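Local coordinates for protein pyocin S5 (Pseudomonas aeruginosa PAO1, PDB 6THK) that probably kills related bacteria as a channel-forming bacteriocin that depolarises the cytoplasmic membrane after import into the target cell, at residues A[211-214]-A[215-218]; A[274-277]-A[278-282]; A[287-290]-A[291-295]. The protein carries 1 engineered substitution. All blocks are in the same frame, centred on the assembly; numbering follows the deposited sequence.

Contact 1 (A[211-214]-A[215-218]); sequences KANL and QMKV. Engineered in segment 215-218: Gln215 (natural residue Glu).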
loop_
_atom_site.group_PDB
_atom_site.type_symbol
_atom_site.label_atom_id
_atom_site.label_comp_id
_atom_site.label_asym_id
_atom_site.label_seq_id
_atom_site.Cartn_x
_atom_site.Cartn_y
_atom_site.Cartn_z
ATOM N N LYS A 211 12.285 11.086 2.491
ATOM C CA LYS A 211 12.500 9.888 3.284
ATOM C C LYS A 211 11.545 9.831 4.468
ATOM O O LYS A 211 11.050 8.776 4.828
ATOM C CB LYS A 211 13.933 9.884 3.803
ATOM C CG LYS A 211 14.543 8.513 3.986
ATOM C CD LYS A 211 16.051 8.573 3.839
ATOM C CE LYS A 211 16.735 8.374 5.178
ATOM N NZ LYS A 211 18.036 9.088 5.252
ATOM N N ALA A 212 11.342 10.978 5.098
ATOM C CA ALA A 212 10.448 11.142 6.241
ATOM C C ALA A 212 8.973 10.910 5.924
ATOM O O ALA A 212 8.222 10.384 6.734
ATOM C CB ALA A 212 10.635 12.519 6.852
ATOM N N ASN A 213 8.578 11.322 4.733
ATOM C CA ASN A 213 7.200 11.278 4.268
ATOM C C ASN A 213 6.840 9.985 3.536
ATOM O O ASN A 213 5.808 9.895 2.879
ATOM C CB ASN A 213 6.966 12.485 3.357
ATOM C CG ASN A 213 5.545 12.583 2.863
ATOM O OD1 ASN A 213 4.624 12.071 3.492
ATOM N ND2 ASN A 213 5.358 13.242 1.731
ATOM N N LEU A 214 7.616 8.958 3.801
ATOM C CA LEU A 214 7.439 7.661 3.178
ATOM C C LEU A 214 6.091 6.993 3.260
ATOM O O LEU A 214 5.501 6.732 2.239
ATOM C CB LEU A 214 8.466 6.693 3.715
ATOM C CG LEU A 214 8.329 5.273 3.227
ATOM C CD1 LEU A 214 9.439 5.063 2.228
ATOM C CD2 LEU A 214 8.502 4.354 4.413
ATOM N N GLN A 215 5.623 6.678 4.456
ATOM C CA GLN A 215 4.358 5.971 4.583
ATOM C C GLN A 215 3.216 6.670 3.901
ATOM O O GLN A 215 2.469 6.066 3.179
ATOM C CB GLN A 215 3.986 5.731 6.037
ATOM C CG GLN A 215 4.625 4.522 6.697
ATOM C CD GLN A 215 4.415 3.217 5.957
ATOM O OE1 GLN A 215 5.370 2.548 5.580
ATOM N NE2 GLN A 215 3.175 2.838 5.772
ATOM N N MET A 216 3.102 7.958 4.115
ATOM C CA MET A 216 2.018 8.704 3.534
ATOM C C MET A 216 2.156 8.768 2.050
ATOM O O MET A 216 1.180 8.780 1.351
ATOM C CB MET A 216 1.989 10.098 4.116
ATOM C CG MET A 216 2.470 10.151 5.554
ATOM S SD MET A 216 1.426 9.194 6.642
ATOM C CE MET A 216 2.565 8.773 7.942
ATOM N N LYS A 217 3.375 8.822 1.563
ATOM C CA LYS A 217 3.561 8.875 0.125
ATOM C C LYS A 217 3.093 7.619 -0.593
ATOM O O LYS A 217 2.445 7.706 -1.628
ATOM C CB LYS A 217 5.032 9.144 -0.195
ATOM C CG LYS A 217 5.371 9.081 -1.673
ATOM C CD LYS A 217 4.988 10.366 -2.386
ATOM C CE LYS A 217 4.902 10.155 -3.885
ATOM N NZ LYS A 217 4.904 11.448 -4.614
ATOM N N VAL A 218 3.392 6.455 -0.031
ATOM C CA VAL A 218 2.996 5.201 -0.660
ATOM C C VAL A 218 1.480 5.100 -0.761
ATOM O O VAL A 218 0.945 4.689 -1.777
ATOM C CB VAL A 218 3.547 3.986 0.105
ATOM C CG1 VAL A 218 2.979 2.702 -0.465
ATOM C CG2 VAL A 218 5.062 3.966 0.042
#

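Contact 2 (A[274-277]-A[278-282]); sequences EKQK and AIYNG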
loop_
_atom_site.group_PDB
_atom_site.type_symbol
_atom_site.label_atom_id
_atom_site.label_comp_id
_atom_site.label_asym_id
_atom_site.label_seq_id
_atom_site.Cartn_x
_atom_site.Cartn_y
_atom_site.Cartn_z
ATOM N N GLU A 274 24.252 14.131 -10.797
ATOM C CA GLU A 274 23.331 13.173 -11.408
ATOM C C GLU A 274 23.462 11.776 -10.783
ATOM O O GLU A 274 22.460 11.057 -10.695
ATOM C CB GLU A 274 23.503 13.117 -12.933
ATOM C CG GLU A 274 23.023 14.356 -13.672
ATOM C CD GLU A 274 21.663 14.923 -13.314
ATOM O OE1 GLU A 274 20.651 14.189 -13.417
ATOM O OE2 GLU A 274 21.608 16.121 -12.957
ATOM N N LYS A 275 24.684 11.404 -10.329
ATOM C CA LYS A 275 24.932 10.123 -9.662
ATOM C C LYS A 275 24.296 10.132 -8.284
ATOM O O LYS A 275 23.653 9.152 -7.933
ATOM C CB LYS A 275 26.429 9.825 -9.534
ATOM C CG LYS A 275 26.728 8.351 -9.304
ATOM C CD LYS A 275 28.214 8.069 -9.390
ATOM C CE LYS A 275 28.515 6.596 -9.397
ATOM N NZ LYS A 275 29.909 6.318 -9.825
ATOM N N GLN A 276 24.473 11.224 -7.507
ATOM C CA GLN A 276 23.919 11.352 -6.156
ATOM C C GLN A 276 22.397 11.366 -6.192
ATOM O O GLN A 276 21.773 10.780 -5.308
ATOM C CB GLN A 276 24.502 12.567 -5.397
ATOM C CG GLN A 276 24.184 12.612 -3.885
ATOM C CD GLN A 276 24.735 11.449 -3.079
ATOM O OE1 GLN A 276 25.897 11.438 -2.653
ATOM N NE2 GLN A 276 23.891 10.465 -2.803
ATOM N N LYS A 277 21.814 11.972 -7.251
ATOM C CA LYS A 277 20.372 12.015 -7.500
ATOM C C LYS A 277 19.861 10.568 -7.617
ATOM O O LYS A 277 18.912 10.187 -6.919
ATOM C CB LYS A 277 20.068 12.807 -8.790
ATOM C CG LYS A 277 18.696 13.483 -8.779
ATOM C CD LYS A 277 18.299 14.088 -10.124
ATOM C CE LYS A 277 18.834 15.490 -10.345
ATOM N NZ LYS A 277 18.353 16.063 -11.629
ATOM N N ALA A 278 20.549 9.754 -8.445
ATOM C CA ALA A 278 20.244 8.341 -8.664
ATOM C C ALA A 278 20.472 7.477 -7.390
ATOM O O ALA A 278 19.632 6.636 -7.085
ATOM C CB ALA A 278 21.050 7.815 -9.844
ATOM N N ILE A 279 21.576 7.713 -6.628
ATOM C CA ILE A 279 21.878 6.983 -5.377
ATOM C C ILE A 279 20.715 7.154 -4.389
ATOM O O ILE A 279 20.264 6.164 -3.808
ATOM C CB ILE A 279 23.241 7.413 -4.751
ATOM C CG1 ILE A 279 24.432 6.924 -5.605
ATOM C CG2 ILE A 279 23.384 6.930 -3.287
ATOM C CD1 ILE A 279 25.632 7.860 -5.614
ATOM N N TYR A 280 20.253 8.421 -4.213
ATOM C CA TYR A 280 19.143 8.829 -3.352
ATOM C C TYR A 280 17.837 8.193 -3.785
ATOM O O TYR A 280 17.170 7.590 -2.947
ATOM C CB TYR A 280 18.982 10.359 -3.349
ATOM C CG TYR A 280 19.946 11.107 -2.458
ATOM C CD1 TYR A 280 20.596 10.468 -1.406
ATOM C CD2 TYR A 280 20.190 12.464 -2.649
ATOM C CE1 TYR A 280 21.485 11.157 -0.580
ATOM C CE2 TYR A 280 21.057 13.167 -1.816
ATOM C CZ TYR A 280 21.700 12.510 -0.780
ATOM O OH TYR A 280 22.560 13.194 0.039
ATOM N N ASN A 281 17.462 8.320 -5.085
ATOM C CA ASN A 281 16.232 7.726 -5.619
ATOM C C ASN A 281 16.236 6.209 -5.424
ATOM O O ASN A 281 15.213 5.651 -5.038
ATOM C CB ASN A 281 16.009 8.083 -7.092
ATOM C CG ASN A 281 15.571 9.500 -7.369
ATOM O OD1 ASN A 281 15.010 10.214 -6.511
ATOM N ND2 ASN A 281 15.827 9.942 -8.600
ATOM N N GLY A 282 17.394 5.590 -5.608
ATOM C CA GLY A 282 17.541 4.166 -5.411
ATOM C C GLY A 282 17.276 3.803 -3.966
ATOM O O GLY A 282 16.668 2.784 -3.682
#

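Contact 3 (A[287-290]-A[291-295]); sequences DEIA and SLQAR. With ZN (zinc ion), chain G.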
loop_
_atom_site.group_PDB
_atom_site.type_symbol
_atom_site.label_atom_id
_atom_site.label_comp_id
_atom_site.label_asym_id
_atom_site.label_seq_id
_atom_site.Cartn_x
_atom_site.Cartn_y
_atom_site.Cartn_z
ATOM N N ASP A 287 13.040 1.603 0.150
ATOM C CA ASP A 287 12.193 1.999 1.267
ATOM C C ASP A 287 10.709 1.834 0.916
ATOM O O ASP A 287 9.952 1.273 1.703
ATOM C CB ASP A 287 12.527 3.442 1.676
ATOM C CG ASP A 287 13.897 3.636 2.319
ATOM O OD1 ASP A 287 14.704 2.676 2.319
ATOM O OD2 ASP A 287 14.177 4.764 2.795
ATOM N N GLU A 288 10.316 2.265 -0.292
ATOM C CA GLU A 288 8.959 2.136 -0.820
ATOM C C GLU A 288 8.575 0.705 -1.037
ATOM O O GLU A 288 7.476 0.325 -0.648
ATOM C CB GLU A 288 8.819 2.886 -2.144
ATOM C CG GLU A 288 8.700 4.384 -1.931
ATOM C CD GLU A 288 8.445 5.221 -3.160
ATOM O OE1 GLU A 288 8.376 4.649 -4.267
ATOM O OE2 GLU A 288 8.323 6.457 -3.022
ATOM N N ILE A 289 9.465 -0.096 -1.659
ATOM C CA ILE A 289 9.221 -1.524 -1.920
ATOM C C ILE A 289 8.988 -2.278 -0.616
ATOM O O ILE A 289 8.068 -3.091 -0.544
ATOM C CB ILE A 289 10.342 -2.165 -2.786
ATOM C CG1 ILE A 289 10.254 -1.668 -4.241
ATOM C CG2 ILE A 289 10.268 -3.703 -2.748
ATOM C CD1 ILE A 289 11.576 -1.529 -4.974
ATOM N N ALA A 290 9.803 -1.993 0.411
ATOM C CA ALA A 290 9.685 -2.616 1.716
ATOM C C ALA A 290 8.363 -2.221 2.396
ATOM O O ALA A 290 7.743 -3.064 3.043
ATOM C CB ALA A 290 10.878 -2.246 2.584
ATOM N N SER A 291 7.928 -0.952 2.233
ATOM C CA SER A 291 6.661 -0.465 2.770
ATOM C C SER A 291 5.508 -1.194 2.084
ATOM O O SER A 291 4.553 -1.593 2.752
ATOM C CB SER A 291 6.519 1.033 2.557
ATOM O OG SER A 291 5.175 1.432 2.769
ATOM N N LEU A 292 5.604 -1.361 0.751
ATOM C CA LEU A 292 4.614 -2.069 -0.049
ATOM C C LEU A 292 4.558 -3.542 0.317
ATOM O O LEU A 292 3.477 -4.114 0.377
ATOM C CB LEU A 292 4.928 -1.918 -1.538
ATOM C CG LEU A 292 4.515 -0.614 -2.206
ATOM C CD1 LEU A 292 5.145 -0.503 -3.556
ATOM C CD2 LEU A 292 3.001 -0.521 -2.367
ATOM N N GLN A 293 5.716 -4.165 0.548
ATOM C CA GLN A 293 5.797 -5.582 0.899
ATOM C C GLN A 293 5.165 -5.857 2.258
ATOM O O GLN A 293 4.443 -6.848 2.399
ATOM C CB GLN A 293 7.238 -6.078 0.822
ATOM C CG GLN A 293 7.610 -6.578 -0.570
ATOM C CD GLN A 293 9.102 -6.748 -0.805
ATOM O OE1 GLN A 293 9.524 -7.375 -1.787
ATOM N NE2 GLN A 293 9.940 -6.173 0.061
ATOM N N ALA A 294 5.371 -4.940 3.230
ATOM C CA ALA A 294 4.791 -5.000 4.582
ATOM C C ALA A 294 3.271 -4.945 4.498
ATOM O O ALA A 294 2.604 -5.672 5.233
ATOM C CB ALA A 294 5.304 -3.845 5.440
ATOM N N ARG A 295 2.735 -4.088 3.579
ATOM C CA ARG A 295 1.311 -3.890 3.273
ATOM C C ARG A 295 0.724 -5.170 2.677
ATOM O O ARG A 295 -0.353 -5.597 3.097
ATOM C CB ARG A 295 1.178 -2.750 2.265
ATOM C CG ARG A 295 -0.237 -2.237 2.013
ATOM C CD ARG A 295 -0.188 -0.958 1.197
ATOM N NE ARG A 295 0.838 -0.029 1.690
ATOM C CZ ARG A 295 0.584 1.117 2.310
ATOM N NH1 ARG A 295 -0.670 1.519 2.493
ATOM N NH2 ARG A 295 1.583 1.884 2.730
HETATM ZN ZN ZN G . 7.318 7.559 -4.568
#

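Contact 1 (A[211-214]-A[215-218])
The backbone O of Asn213 accepts a hydrogen bond from the N of Lys217 at 3.0 Å. One residue on, the N of Val218 is bonded to the O of Leu214 at 3.1 Å, with an N-H...O angle of 159°. These two bonds form the first turn of helix 214-227. CB of Lys217 also lies close to the carbonyl of Asn213, 3.3 Å from its O. Val218 lays its CG2 branch beside Leu214 O, 3.6 Å away.

Asn213 is the joint of a helix break. It is the first residue to leave helical geometry after helix 157-212, and it holds the N-cap position of the next helix. Its side chain makes no capping bond. With CG anti to the backbone N (chi1 -177°), the amide instead leans over the new turn. OD1 meets Met216 there, 3.4 Å from its CB, and CG of Met216 lies almost as near. This contact is between a polar oxygen and aliphatic carbons.

On the side facing helix 272-338, the CD2 branch of Leu214 lies 3.8 Å from OE1 of Gln215. Gln215 is an engineered residue, a glutamate in the natural protein. Its OE1 accepts a hydrogen bond from the hydroxyl of Ser291 on that helix. Leu214 touches Asp287 there, and Val218, the buried residue of this turn, packs on Ser291 and Arg295. The side chain of Lys217 passes about 4 Å (nearest atoms) from the zinc ion held by Glu221 and Glu288.

Contact 2 (A[274-277]-A[278-282])
Gln276 and Tyr280 meet one turn apart on helix 272-338, within a predicted coiled-coil region. They form the main side-chain contact of this stretch.

The backbone part is regular alpha-helix. Four successive i to i+4 hydrogen bonds join the segments, starting with Ala278 N to Glu274 O. The shortest is Ile279 N to Lys275 O at 2.8 Å. That of Tyr280 N to Gln276 O is nearly straight.

The aromatic part is a CH-pi contact. CG of Gln276 lies over one face of the Tyr280 ring, 4.1 Å from the centroid. Gln276 turns at chi2 (62°), and this bend carries the amide toward the next turn and over the ring of Tyr280. NE2 ends on that same face, toward the rim, 3.3 Å from CE1 of Tyr280. The amide plane is inclined 34° to the ring, so the two groups are not flat against each other. Tyr280 also stacks with the ring of Tyr207, and both Gln276 and Tyr280 touch Leu203 of helix 157-212.

The aliphatic part is smaller. CD1 of Ile279 touches CG of Lys275 at 3.9 Å. It also lies 3.3 Å from the O of Lys275, close to the carbonyl that its own backbone N uses. The CG2 branch of Ile279 points to the amide instead, 3.6 Å from NE2 of Gln276. Ala278 is buried, and with Lys275 it rests on Ile266 of helix 237-267.

The charged part lies within 274-277. Lys277 bends at chi3 (-85°), and its NZ forms a salt bridge with a weak hydrogen bond to OE1 of Glu274 at 3.5 Å.

Contact 3 (A[287-290]-A[291-295])
The zinc site shared by Glu288 and Glu221 takes one ligand from the helical turn where the O of Glu288 accepts a hydrogen bond from the N of Leu292 at 2.9 Å. Glu288 binds the metal through one oxygen. Its OE2 is 2.1 Å from the zinc ion, while OE1 stays 3.1 Å away. The chain runs extended beyond CG (chi2 -175°), which carries the carboxylate well clear of its own backbone. OE1 makes a salt bridge with Lys255 of helix 237-267. The carboxylate is thus held at both oxygens, and the two positive neighbours would be expected to favour its charged form.

The turn belongs to the long helix 272-338, in a predicted coiled-coil region. The zinc ties this helix to helix 214-227, which carries Glu221. Four i to i+4 backbone bonds cross the contact. The shortest joins Gln293 N to Ile289 O at 2.8 Å.

Ile289 and Gln293 run side by side and point the same way. The CG2 branch of Ile289 touches the Gln293 amide, 3.8 Å from NE2. Leu292 folds back over the preceding turn, and its CG lies 3.5 Å from the O of Glu288. Ile289, Leu292 and Gln293 all pack on helix 237-267, with Leu292 against Ala251 and Ile252.

Ser291 is buried. Its CB sits 3.4 Å from the O of Glu288, and its OG is the partner of Gln215. Arg295 brings its guanidinium edge to that hydroxyl in plane, with NH2 3.6 Å from OG. The same arginine also touches Gln219 and Leu222 of helix 214-227.

The contacts follow in order along the chain. Contact 1 lies at the break between helices 157-212 and 214-227. Contacts 2 and 3 are successive stations on helix 272-338, their centres 20 Å apart. Contact 1 touches contact 3, with centres 11 Å apart, through a polar bond and side-chain packing. It does not touch contact 2, whose centre is 18 Å away. The helix with contacts 2 and 3 therefore spans the break: contact 2 packs on helix 157-212 and contact 3 on helix 214-227. Helix 237-267 adjoins it at both levels. Together they form part of the elongated helical middle of the pyocin.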